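Cel44C (Paenibacillus polymyxa, PDB 2YIH) hydrolyses the beta-1,4-glucan backbone of xyloglucan and of cellulose-type glucans, this chain being the family 44 glycoside hydrolase part of a longer protein. Local coordinates at residues T357-G362 against A403-Y408; D37-A42 against G413-F418; L268-E273 against K347-T352; L380-V385 against D420-A425. The protein carries 8 engineered substitutions. All blocks are in the same frame, centred on the assembly; numbering follows the deposited sequence. Where two conformers were deposited one is given.

Contact 1 and contact 3 are buried and belong to the eight-stranded TIM barrel, whereas contact 2 lies at the surface and contact 4 is partly buried. Contacts 1 and 4 share a neighbourhood: helix 367-382 packs against the tyrosines of contact 1 and supplies the lysine of contact 4. Helix 399-409 carries one side of contact 1 and leads into the 413-418 loop of contact 2, and strand 421-427, which follows, takes contact 4 to the beta-sandwich domain. Hydroxyl groups meet in the two buried contacts; stacked amides mark the surface loops, and an ammonium group linked through waters, and directly to a histidine, bridges barrel and sandwich. Contact 3 stands apart, touching none of the others.

Contact 1: residues T357-G362 against A403-Y408; sequences TSYSYG and AAYKLY. Engineered in segment 357-362: Ser358 (natural residue Glu).
Tyr359 and Tyr405 reach toward each other from opposite directions, one from strand 353-359 of the TIM barrel, the other from helix 399-409. Their polar meeting is between phenol oxygens: Tyr359 OH lies 3.3 Å from Tyr405 OH. Water 1 makes the firmer link, hydrogen-bonded to Tyr359 OH at 2.8 Å and to Tyr405 OH at 2.7 Å. It sits at the edge of both rings and in the plane of each, which suits a phenol, whose O-H prefers to lie in the ring plane. The first torsion of Tyr359 (chi1 74°) tucks the ring back over its own main chain and turns it from the strand toward the helix.

The nonpolar packing is supplied by neighbours. Met373 of helix 367-382 touches both tyrosines, and Leu380 of the same helix packs near the Tyr359 hydroxyl. Beyond the strand, Ser360 OG accepts a nearly straight bond from Gly362 N (3.0 Å, 166°), an ST turn; Gly362 has a positive phi, which glycine adopts easily.

Tyrosine suits both positions because its ring packs on Met373 while its hydroxyl reaches the shared water. That water gives each buried hydroxyl a hydrogen-bonding partner.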
loop_
_atom_site.group_PDB
_atom_site.type_symbol
_atom_site.label_atom_id
_atom_site.label_comp_id
_atom_site.label_asym_id
_atom_site.label_seq_id
_atom_site.Cartn_x
_atom_site.Cartn_y
_atom_site.Cartn_z
ATOM N N THR A 357 -2.469 -0.998 1.385
ATOM C CA THR A 357 -2.653 0.196 0.528
ATOM C C THR A 357 -2.293 1.523 1.164
ATOM O O THR A 357 -2.394 2.572 0.518
ATOM C CB THR A 357 -4.115 0.309 0.030
ATOM O OG1 THR A 357 -5.000 0.343 1.159
ATOM C CG2 THR A 357 -4.449 -0.926 -0.856
ATOM N N SER A 358 -1.907 1.495 2.426
ATOM C CA SER A 358 -1.380 2.702 3.064
ATOM C C SER A 358 -0.522 2.259 4.236
ATOM O O SER A 358 -0.992 1.529 5.146
ATOM C CB SER A 358 -2.563 3.599 3.499
ATOM O OG SER A 358 -2.181 4.974 3.677
ATOM N N TYR A 359 0.742 2.680 4.231
ATOM C CA TYR A 359 1.675 2.294 5.301
ATOM C C TYR A 359 2.880 3.215 5.283
ATOM O O TYR A 359 3.202 3.811 4.255
ATOM C CB TYR A 359 2.119 0.824 5.133
ATOM C CG TYR A 359 3.119 0.566 3.994
ATOM C CD1 TYR A 359 2.685 0.404 2.670
ATOM C CD2 TYR A 359 4.485 0.479 4.266
ATOM C CE1 TYR A 359 3.607 0.191 1.637
ATOM C CE2 TYR A 359 5.398 0.239 3.261
ATOM C CZ TYR A 359 4.962 0.091 1.961
ATOM O OH TYR A 359 5.885 -0.199 0.972
ATOM N N SER A 360 3.622 3.226 6.380
ATOM C CA SER A 360 4.885 3.972 6.458
ATOM C C SER A 360 5.596 3.509 7.709
ATOM O O SER A 360 4.939 3.225 8.719
ATOM C CB SER A 360 4.617 5.484 6.603
ATOM O OG SER A 360 5.841 6.147 6.913
ATOM N N TYR A 361 6.925 3.509 7.659
ATOM C CA TYR A 361 7.760 3.190 8.810
ATOM C C TYR A 361 8.396 4.453 9.414
ATOM O O TYR A 361 9.256 4.362 10.297
ATOM C CB TYR A 361 8.815 2.130 8.419
ATOM C CG TYR A 361 8.198 0.765 8.367
ATOM C CD1 TYR A 361 7.270 0.433 7.358
ATOM C CD2 TYR A 361 8.444 -0.163 9.373
ATOM C CE1 TYR A 361 6.576 -0.782 7.363
ATOM C CE2 TYR A 361 7.772 -1.416 9.382
ATOM C CZ TYR A 361 6.839 -1.701 8.371
ATOM O OH TYR A 361 6.162 -2.895 8.380
ATOM N N GLY A 362 7.971 5.624 8.939
ATOM C CA GLY A 362 8.506 6.883 9.469
ATOM C C GLY A 362 10.001 7.063 9.133
ATOM O O GLY A 362 10.546 6.373 8.267
ATOM N N ALA A 403 14.756 6.956 -1.755
ATOM C CA ALA A 403 15.992 6.164 -1.971
ATOM C C ALA A 403 15.735 4.655 -1.999
ATOM O O ALA A 403 16.199 3.962 -2.888
ATOM C CB ALA A 403 17.072 6.473 -0.883
ATOM N N ALA A 404 14.914 4.184 -1.073
ATOM C CA ALA A 404 14.587 2.745 -0.998
ATOM C C ALA A 404 13.892 2.295 -2.273
ATOM O O ALA A 404 14.257 1.246 -2.836
ATOM C CB ALA A 404 13.719 2.440 0.241
ATOM N N TYR A 405 12.896 3.059 -2.738
ATOM C CA TYR A 405 12.243 2.683 -4.005
ATOM C C TYR A 405 13.240 2.681 -5.157
ATOM O O TYR A 405 13.219 1.782 -5.987
ATOM C CB TYR A 405 11.037 3.583 -4.365
ATOM C CG TYR A 405 9.812 3.252 -3.536
ATOM C CD1 TYR A 405 8.975 2.171 -3.880
ATOM C CD2 TYR A 405 9.514 3.998 -2.398
ATOM C CE1 TYR A 405 7.862 1.835 -3.078
ATOM C CE2 TYR A 405 8.397 3.692 -1.608
ATOM C CZ TYR A 405 7.585 2.598 -1.956
ATOM O OH TYR A 405 6.533 2.223 -1.157
ATOM N N LYS A 406 14.042 3.733 -5.248
ATOM C CA LYS A 406 14.988 3.839 -6.364
ATOM C C LYS A 406 15.995 2.694 -6.294
ATOM O O LYS A 406 16.407 2.199 -7.327
ATOM C CB LYS A 406 15.705 5.199 -6.352
ATOM C CG LYS A 406 14.732 6.299 -6.745
ATOM C CD LYS A 406 15.214 7.720 -6.383
ATOM C CE LYS A 406 16.427 8.103 -7.195
ATOM N NZ LYS A 406 17.087 9.328 -6.616
ATOM N N LEU A 407 16.384 2.267 -5.092
ATOM C CA LEU A 407 17.333 1.151 -5.009
ATOM C C LEU A 407 16.770 -0.125 -5.667
ATOM O O LEU A 407 17.531 -0.903 -6.311
ATOM C CB LEU A 407 17.804 0.899 -3.566
ATOM C CG LEU A 407 19.013 -0.042 -3.453
ATOM C CD1 LEU A 407 20.269 0.662 -3.915
ATOM C CD2 LEU A 407 19.175 -0.484 -1.987
ATOM N N TYR A 408 15.451 -0.324 -5.540
ATOM C CA TYR A 408 14.773 -1.453 -6.200
ATOM C C TYR A 408 14.403 -1.202 -7.665
ATOM O O TYR A 408 14.330 -2.164 -8.451
ATOM C CB TYR A 408 13.479 -1.827 -5.432
ATOM C CG TYR A 408 13.743 -2.730 -4.245
ATOM C CD1 TYR A 408 14.237 -2.219 -3.050
ATOM C CD2 TYR A 408 13.613 -4.112 -4.361
ATOM C CE1 TYR A 408 14.521 -3.030 -1.987
ATOM C CE2 TYR A 408 13.870 -4.955 -3.261
ATOM C CZ TYR A 408 14.357 -4.415 -2.104
ATOM O OH TYR A 408 14.626 -5.208 -0.995
HETATM O O HOH W 1 4.974 0.049 -1.683
#

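Contact 2: residues D37-A42 against G413-F418; sequences DENMAA and GKNSTF
Asn39 and Asn415 lay their side-chain amides one over the other, the two planes only 15° apart. Asn39 CG stands 4.0 Å from Asn415 CG, and Asn39 CB comes within 3.7 Å of Asn415 OD1, so the stack is held by van der Waals contact, probably with a dipolar contribution, without a hydrogen bond between the amides. The two side chains take different first torsions to reach it. Asn39 swings CG away from its backbone N (chi1 -173°), which sends the amide out toward the other loop, while Asn415 keeps CG beside its own N (chi1 -74°). Both residues have positive phi, a left-handed backbone conformation that asparagine tolerates better than most residues with a side chain.

The contact joins the loop between the first two barrel strands, 29-30 and 42-45, to the connection that runs from helix 399-409 into strand 421-427, the first sandwich strand to follow the barrel in sequence. Asn410, just after that helix, ties both loops together, giving ND2 to Asp37 O and taking a bond from Asn415 N at OD1. Arg409 donates to Asn39 O.

Further along, Thr417 CG2 meets Asn39 ND2 at 3.5 Å, the two side chains crossing at about a right angle. Threonine suits this place because its branches divide the work: the hydroxyl OG1 donates to Phe418 O at 2.8 Å, and the methyl is left to face the asparagine.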
loop_
_atom_site.group_PDB
_atom_site.type_symbol
_atom_site.label_atom_id
_atom_site.label_comp_id
_atom_site.label_asym_id
_atom_site.label_seq_id
_atom_site.Cartn_x
_atom_site.Cartn_y
_atom_site.Cartn_z
ATOM N N ASP A 37 11.025 9.878 -9.900
ATOM C CA ASP A 37 11.953 8.983 -10.563
ATOM C C ASP A 37 12.094 7.653 -9.825
ATOM O O ASP A 37 13.100 6.933 -9.947
ATOM C CB ASP A 37 13.304 9.651 -10.818
ATOM C CG ASP A 37 13.990 10.128 -9.552
ATOM O OD1 ASP A 37 13.422 10.107 -8.439
ATOM O OD2 ASP A 37 15.174 10.492 -9.672
ATOM N N GLU A 38 11.041 7.275 -9.101
ATOM C CA GLU A 38 11.090 6.016 -8.361
ATOM C C GLU A 38 10.675 4.846 -9.248
ATOM O O GLU A 38 10.753 3.702 -8.808
ATOM C CB GLU A 38 10.122 6.092 -7.167
ATOM C CG GLU A 38 10.543 7.039 -5.999
ATOM C CD GLU A 38 10.196 8.479 -6.244
ATOM O OE1 GLU A 38 9.400 8.786 -7.167
ATOM O OE2 GLU A 38 10.748 9.309 -5.529
ATOM N N ASN A 39 10.125 5.136 -10.433
ATOM C CA ASN A 39 9.647 4.073 -11.356
ATOM C C ASN A 39 8.641 3.124 -10.671
ATOM O O ASN A 39 8.830 1.901 -10.600
ATOM C CB ASN A 39 10.854 3.304 -11.912
ATOM C CG ASN A 39 10.465 2.301 -13.002
ATOM O OD1 ASN A 39 9.487 2.513 -13.737
ATOM N ND2 ASN A 39 11.210 1.197 -13.088
ATOM N N MET A 40 7.645 3.735 -10.033
ATOM C CA MET A 40 6.542 3.015 -9.402
ATOM C C MET A 40 5.787 2.196 -10.455
ATOM O O MET A 40 5.750 2.579 -11.614
ATOM C CB MET A 40 5.561 4.037 -8.784
ATOM C CG MET A 40 6.185 4.813 -7.617
ATOM S SD MET A 40 6.357 3.792 -6.128
ATOM C CE MET A 40 7.157 5.012 -5.072
ATOM N N ALA A 41 5.125 1.129 -10.014
ATOM C CA ALA A 41 4.232 0.332 -10.870
ATOM C C ALA A 41 2.761 0.468 -10.489
ATOM O O ALA A 41 1.872 -0.016 -11.204
ATOM C CB ALA A 41 4.678 -1.220 -10.875
ATOM N N ALA A 42 2.492 1.121 -9.362
ATOM C CA ALA A 42 1.099 1.231 -8.903
ATOM C C ALA A 42 0.874 2.565 -8.200
ATOM O O ALA A 42 1.696 2.996 -7.417
ATOM C CB ALA A 42 0.741 0.059 -7.939
ATOM N N GLY A 413 19.667 5.227 -12.615
ATOM C CA GLY A 413 19.188 6.376 -13.386
ATOM C C GLY A 413 18.563 6.028 -14.733
ATOM O O GLY A 413 18.190 6.920 -15.512
ATOM N N LYS A 414 18.502 4.745 -15.051
ATOM C CA LYS A 414 17.944 4.303 -16.322
ATOM C C LYS A 414 16.707 3.439 -16.095
ATOM O O LYS A 414 16.266 2.733 -17.004
ATOM C CB LYS A 414 18.997 3.508 -17.122
ATOM C CG LYS A 414 20.328 4.233 -17.318
ATOM C CD LYS A 414 21.339 3.353 -18.082
ATOM N N ASN A 415 16.191 3.464 -14.863
ATOM C CA ASN A 415 15.019 2.671 -14.496
ATOM C C ASN A 415 15.309 1.164 -14.562
ATOM O O ASN A 415 14.394 0.361 -14.745
ATOM C CB ASN A 415 13.809 3.029 -15.363
ATOM C CG ASN A 415 13.206 4.371 -14.987
ATOM O OD1 ASN A 415 13.487 4.921 -13.924
ATOM N ND2 ASN A 415 12.379 4.908 -15.865
ATOM N N SER A 416 16.568 0.781 -14.374
ATOM C CA SER A 416 16.856 -0.638 -14.128
ATOM C C SER A 416 16.291 -1.081 -12.785
ATOM O O SER A 416 16.277 -0.314 -11.812
ATOM C CB SER A 416 18.357 -0.944 -14.225
ATOM O OG SER A 416 18.784 -0.635 -15.533
ATOM N N THR A 417 15.853 -2.338 -12.717
ATOM C CA THR A 417 15.105 -2.791 -11.546
ATOM C C THR A 417 15.633 -4.105 -10.991
ATOM O O THR A 417 16.304 -4.886 -11.690
ATOM C CB THR A 417 13.587 -2.979 -11.857
ATOM O OG1 THR A 417 13.383 -4.158 -12.676
ATOM C CG2 THR A 417 12.992 -1.762 -12.567
ATOM N N PHE A 418 15.281 -4.364 -9.733
ATOM C CA PHE A 418 15.208 -5.717 -9.160
ATOM C C PHE A 418 14.474 -6.688 -10.078
ATOM O O PHE A 418 13.593 -6.304 -10.872
ATOM C CB PHE A 418 14.457 -5.620 -7.808
ATOM C CG PHE A 418 14.822 -6.683 -6.802
ATOM C CD1 PHE A 418 16.123 -6.792 -6.310
ATOM C CD2 PHE A 418 13.812 -7.430 -6.200
ATOM C CE1 PHE A 418 16.428 -7.746 -5.318
ATOM C CE2 PHE A 418 14.093 -8.367 -5.228
ATOM C CZ PHE A 418 15.399 -8.500 -4.743
#

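Contact 3: residues L268-E273 against K347-T352; sequences LSSQVE and KYYPGT. Unlike the reference sequence in segment 268-273: Val272 (reference Ala).
Ser270 of helix 258-273 meets the hydroxyl of Tyr349, which comes in from the turn after helix 337-348. Ser270 OG is 3.0 Å from Tyr349 OH, and Ser270 CB also touches that oxygen, at 3.2 Å. The serine hydroxyl has firmer partners of its own: it donates to Met266 O, one helical turn back, and accepts from Leu277 N. Its first torsion (chi1 -66°), with OG beside the backbone N, brings it within range of that earlier carbonyl. Serine is small enough to leave room for the phenol, and its buried hydroxyl is satisfied by the bonds to Met266 O and Leu277 N.

In the TIM barrel these two helices are neighbours in the outer ring, following the fifth and sixth strands, and the turn 349-352 leads into the seventh strand, 353-359.

Backbone and side-chain hydrogen bonds shape that turn. It is a type II beta turn closed by Thr352 N to Tyr349 O at 3.1 Å; Thr352 OG1 gives a second, shorter bond to the same oxygen, at 2.7 Å. Pro350 suits the second position with its fixed phi, and Gly351 the third, where phi is 93°. Arg276 reaches over from beyond helix 258-273, its NH1 bonding Thr352 OG1 and its NH2 Pro350 O.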
loop_
_atom_site.group_PDB
_atom_site.type_symbol
_atom_site.label_atom_id
_atom_site.label_comp_id
_atom_site.label_asym_id
_atom_site.label_seq_id
_atom_site.Cartn_x
_atom_site.Cartn_y
_atom_site.Cartn_z
ATOM N N LEU A 268 -19.896 -15.489 0.987
ATOM C CA LEU A 268 -21.328 -15.848 0.983
ATOM C C LEU A 268 -22.159 -14.948 0.078
ATOM O O LEU A 268 -22.968 -15.424 -0.736
ATOM C CB LEU A 268 -21.905 -15.788 2.403
ATOM C CG LEU A 268 -21.569 -16.880 3.400
ATOM C CD1 LEU A 268 -21.841 -16.429 4.836
ATOM C CD2 LEU A 268 -22.415 -18.101 3.074
ATOM N N SER A 269 -21.979 -13.623 0.203
ATOM C CA SER A 269 -22.716 -12.713 -0.637
ATOM C C SER A 269 -22.393 -12.894 -2.125
ATOM O O SER A 269 -23.274 -12.774 -2.983
ATOM C CB SER A 269 -22.453 -11.266 -0.200
ATOM O OG SER A 269 -22.920 -11.065 1.143
ATOM N N SER A 270 -21.136 -13.236 -2.421
ATOM C CA SER A 270 -20.710 -13.469 -3.794
ATOM C C SER A 270 -21.387 -14.718 -4.364
ATOM O O SER A 270 -21.818 -14.714 -5.525
ATOM C CB SER A 270 -19.179 -13.597 -3.859
ATOM O OG SER A 270 -18.565 -12.359 -3.513
ATOM N N GLN A 271 -21.569 -15.729 -3.519
ATOM C CA GLN A 271 -22.299 -16.932 -3.941
ATOM C C GLN A 271 -23.680 -16.598 -4.385
ATOM O O GLN A 271 -24.162 -17.104 -5.408
ATOM C CB GLN A 271 -22.465 -17.880 -2.759
ATOM C CG GLN A 271 -21.411 -18.820 -2.700
ATOM C CD GLN A 271 -21.475 -19.717 -1.488
ATOM O OE1 GLN A 271 -20.434 -20.051 -0.980
ATOM N NE2 GLN A 271 -22.691 -20.129 -1.034
ATOM N N VAL A 272 -24.359 -15.850 -3.532
ATOM C CA VAL A 272 -25.764 -15.541 -3.720
ATOM C C VAL A 272 -25.929 -14.743 -4.996
ATOM O O VAL A 272 -26.830 -15.024 -5.819
ATOM C CB VAL A 272 -26.317 -14.766 -2.515
ATOM C CG1 VAL A 272 -27.731 -14.327 -2.788
ATOM C CG2 VAL A 272 -26.260 -15.642 -1.276
ATOM N N GLU A 273 -24.993 -13.810 -5.208
ATOM C CA GLU A 273 -24.999 -12.912 -6.359
ATOM C C GLU A 273 -24.498 -13.573 -7.652
ATOM O O GLU A 273 -24.755 -13.095 -8.743
ATOM C CB GLU A 273 -24.178 -11.651 -6.040
ATOM C CG GLU A 273 -24.137 -10.603 -7.154
ATOM C CD GLU A 273 -25.513 -10.234 -7.677
ATOM O OE1 GLU A 273 -26.515 -10.527 -6.998
ATOM O OE2 GLU A 273 -25.595 -9.703 -8.799
ATOM N N LYS A 347 -8.189 -19.429 3.884
ATOM C CA LYS A 347 -9.281 -20.159 4.497
ATOM C C LYS A 347 -10.677 -19.636 4.158
ATOM O O LYS A 347 -11.563 -20.418 3.828
ATOM C CB LYS A 347 -9.129 -20.184 6.004
ATOM C CG LYS A 347 -10.238 -20.944 6.688
ATOM C CD LYS A 347 -9.954 -21.182 8.156
ATOM C CE LYS A 347 -11.242 -21.632 8.853
ATOM N NZ LYS A 347 -11.065 -22.793 9.758
ATOM N N TYR A 348 -10.912 -18.340 4.350
ATOM C CA TYR A 348 -12.299 -17.849 4.303
ATOM C C TYR A 348 -12.763 -17.258 2.982
ATOM O O TYR A 348 -13.971 -17.149 2.744
ATOM C CB TYR A 348 -12.557 -16.858 5.441
ATOM C CG TYR A 348 -12.674 -17.517 6.789
ATOM C CD1 TYR A 348 -13.828 -18.213 7.144
ATOM C CD2 TYR A 348 -11.631 -17.444 7.708
ATOM C CE1 TYR A 348 -13.964 -18.800 8.416
ATOM C CE2 TYR A 348 -11.745 -18.055 8.982
ATOM C CZ TYR A 348 -12.919 -18.714 9.316
ATOM O OH TYR A 348 -13.045 -19.291 10.565
ATOM N N TYR A 349 -11.842 -16.899 2.081
ATOM C CA TYR A 349 -12.268 -16.531 0.731
ATOM C C TYR A 349 -11.149 -16.852 -0.238
ATOM O O TYR A 349 -10.451 -15.982 -0.710
ATOM C CB TYR A 349 -12.708 -15.058 0.606
ATOM C CG TYR A 349 -13.567 -14.760 -0.626
ATOM C CD1 TYR A 349 -13.615 -15.622 -1.722
ATOM C CD2 TYR A 349 -14.314 -13.568 -0.710
ATOM C CE1 TYR A 349 -14.459 -15.357 -2.810
ATOM C CE2 TYR A 349 -15.089 -13.270 -1.805
ATOM C CZ TYR A 349 -15.172 -14.173 -2.850
ATOM O OH TYR A 349 -15.960 -13.883 -3.942
ATOM N N PRO A 350 -10.955 -18.143 -0.500
ATOM C CA PRO A 350 -9.830 -18.593 -1.293
ATOM C C PRO A 350 -9.724 -17.824 -2.600
ATOM O O PRO A 350 -10.723 -17.560 -3.254
ATOM C CB PRO A 350 -10.182 -20.061 -1.574
ATOM C CG PRO A 350 -10.965 -20.466 -0.323
ATOM C CD PRO A 350 -11.742 -19.256 0.073
ATOM N N GLY A 351 -8.493 -17.491 -2.982
ATOM C CA GLY A 351 -8.232 -16.844 -4.252
ATOM C C GLY A 351 -8.206 -15.330 -4.124
ATOM O O GLY A 351 -7.807 -14.636 -5.047
ATOM N N THR A 352 -8.722 -14.816 -3.004
ATOM C CA THR A 352 -8.675 -13.356 -2.771
ATOM C C THR A 352 -7.220 -12.899 -2.563
ATOM O O THR A 352 -6.450 -13.623 -1.916
ATOM C CB THR A 352 -9.497 -13.040 -1.496
ATOM O OG1 THR A 352 -10.822 -13.549 -1.703
ATOM C CG2 THR A 352 -9.539 -11.522 -1.245
#

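Contact 4: residues L380-V385 against D420-A425; sequences LGKNDV and DTSVSA
Lys382 NZ addresses the neighbouring strand through three waters, without a direct hydrogen bond to any atom of 420-425. Each water accepts from the ammonium group. Water 2 takes the longest of these bonds, 3.1 Å from Lys382 NZ, and donates in turn to Val423 O. Water 3, at 2.8 Å from Lys382 NZ, donates to Ala425 O. Water 4, 3.0 Å from Lys382 NZ, takes a further bond from Ala425 N. His436 ND1, from the adjacent strand 433-439, is a direct acceptor of the same nitrogen. Four acceptors thus surround a group with three N-H bonds, so at least one bond is probably shared or alternates.

The lysine earns this reach by its shape. From a first torsion of 77° the chain runs fully extended beyond CG, passing Ser422. There Ser422 OG packs on the aliphatic part, 3.3 Å from Lys382 CB. The serine, with OG turned away from its own N (chi1 175°), is short enough to let the chain pass.

The contact joins helix 367-382 of the barrel to the strand 421-427 of the beta-sandwich domain. Lys21 of strand 9-22 adds a second tie, bonding Lys382 O and forming a salt bridge with Asp384. At the start of the strand, a classic beta bulge sets Asp420 and Thr421 opposite Val439 of strand 433-439.

A long lysine suits such a seam because it spans the gap between helix and strand. Its ammonium charge is probably stabilised by the three waters and His436 ND1, rather than by a carboxylate of 420-425, two of the waters passing the link on to the carbonyls of Val423 and Ala425.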
loop_
_atom_site.group_PDB
_atom_site.type_symbol
_atom_site.label_atom_id
_atom_site.label_comp_id
_atom_site.label_asym_id
_atom_site.label_seq_id
_atom_site.Cartn_x
_atom_site.Cartn_y
_atom_site.Cartn_z
ATOM N N LEU A 380 7.710 -7.627 1.277
ATOM C CA LEU A 380 6.413 -7.672 0.621
ATOM C C LEU A 380 6.496 -8.493 -0.631
ATOM O O LEU A 380 5.554 -9.240 -0.971
ATOM C CB LEU A 380 5.918 -6.265 0.271
ATOM C CG LEU A 380 5.662 -5.383 1.479
ATOM C CD1 LEU A 380 5.476 -3.907 0.977
ATOM C CD2 LEU A 380 4.450 -5.853 2.303
ATOM N N GLY A 381 7.592 -8.332 -1.368
ATOM C CA GLY A 381 7.676 -8.987 -2.677
ATOM C C GLY A 381 7.589 -10.499 -2.545
ATOM O O GLY A 381 6.956 -11.152 -3.396
ATOM N N LYS A 382 8.200 -11.051 -1.489
ATOM C CA LYS A 382 8.322 -12.492 -1.351
ATOM C C LYS A 382 7.365 -13.139 -0.346
ATOM O O LYS A 382 7.456 -14.338 -0.094
ATOM C CB LYS A 382 9.790 -12.886 -1.091
ATOM C CG LYS A 382 10.299 -12.645 0.304
ATOM C CD LYS A 382 11.866 -12.771 0.212
ATOM C CE LYS A 382 12.527 -12.651 1.576
ATOM N NZ LYS A 382 14.019 -12.658 1.462
ATOM N N ASN A 383 6.385 -12.367 0.131
ATOM C CA ASN A 383 5.355 -12.840 1.034
ATOM C C ASN A 383 3.941 -12.731 0.447
ATOM O O ASN A 383 2.967 -12.513 1.174
ATOM C CB ASN A 383 5.457 -12.089 2.363
ATOM C CG ASN A 383 6.604 -12.604 3.204
ATOM O OD1 ASN A 383 7.757 -12.181 3.057
ATOM N ND2 ASN A 383 6.330 -13.660 3.931
ATOM N N ASP A 384 3.852 -12.844 -0.875
ATOM C CA ASP A 384 2.548 -13.001 -1.547
ATOM C C ASP A 384 1.653 -11.783 -1.370
ATOM O O ASP A 384 0.435 -11.922 -1.221
ATOM C CB ASP A 384 1.824 -14.274 -1.056
ATOM C CG ASP A 384 2.645 -15.548 -1.336
ATOM O OD1 ASP A 384 2.808 -15.895 -2.517
ATOM O OD2 ASP A 384 3.204 -16.137 -0.384
ATOM N N VAL A 385 2.257 -10.603 -1.293
ATOM C CA VAL A 385 1.464 -9.373 -1.281
ATOM C C VAL A 385 1.283 -8.862 -2.698
ATOM O O VAL A 385 2.247 -8.743 -3.452
ATOM C CB VAL A 385 2.129 -8.308 -0.379
ATOM C CG1 VAL A 385 1.356 -6.971 -0.443
ATOM C CG2 VAL A 385 2.210 -8.851 1.067
ATOM N N ASP A 420 11.989 -9.897 -11.368
ATOM C CA ASP A 420 10.567 -10.190 -11.173
ATOM C C ASP A 420 10.306 -11.471 -10.406
ATOM O O ASP A 420 9.177 -11.802 -10.102
ATOM C CB ASP A 420 9.770 -10.156 -12.497
ATOM C CG ASP A 420 10.188 -11.233 -13.508
ATOM O OD1 ASP A 420 10.983 -12.138 -13.176
ATOM O OD2 ASP A 420 9.650 -11.211 -14.663
ATOM N N THR A 421 11.365 -12.217 -10.157
ATOM C CA THR A 421 11.254 -13.521 -9.520
ATOM C C THR A 421 12.089 -13.549 -8.239
ATOM O O THR A 421 13.312 -13.450 -8.303
ATOM C CB THR A 421 11.785 -14.617 -10.468
ATOM O OG1 THR A 421 10.992 -14.620 -11.671
ATOM C CG2 THR A 421 11.662 -15.998 -9.771
ATOM N N SER A 422 11.442 -13.650 -7.070
ATOM C CA SER A 422 12.179 -13.812 -5.807
ATOM C C SER A 422 12.881 -15.155 -5.803
ATOM O O SER A 422 12.318 -16.136 -6.270
ATOM C CB SER A 422 11.236 -13.751 -4.595
ATOM O OG SER A 422 11.919 -14.012 -3.375
ATOM N N VAL A 423 14.090 -15.206 -5.254
ATOM C CA VAL A 423 14.723 -16.508 -5.003
ATOM C C VAL A 423 15.309 -16.533 -3.598
ATOM O O VAL A 423 15.447 -15.492 -2.945
ATOM C CB VAL A 423 15.824 -16.830 -6.060
ATOM C CG1 VAL A 423 15.268 -16.762 -7.495
ATOM C CG2 VAL A 423 17.075 -15.933 -5.883
ATOM N N SER A 424 15.611 -17.729 -3.095
ATOM C CA SER A 424 16.012 -17.877 -1.703
ATOM C C SER A 424 17.302 -17.105 -1.388
ATOM O O SER A 424 18.322 -17.237 -2.078
ATOM C CB SER A 424 16.173 -19.369 -1.390
ATOM O OG SER A 424 16.738 -19.599 -0.113
ATOM N N ALA A 425 17.239 -16.306 -0.323
ATOM C CA ALA A 425 18.422 -15.631 0.209
ATOM C C ALA A 425 18.345 -15.722 1.728
ATOM O O ALA A 425 17.366 -15.306 2.321
ATOM C CB ALA A 425 18.456 -14.168 -0.240
HETATM O O HOH W 2 15.062 -13.245 -1.444
HETATM O O HOH W 3 15.898 -13.302 3.402
HETATM O O HOH W 4 14.563 -15.551 0.890
#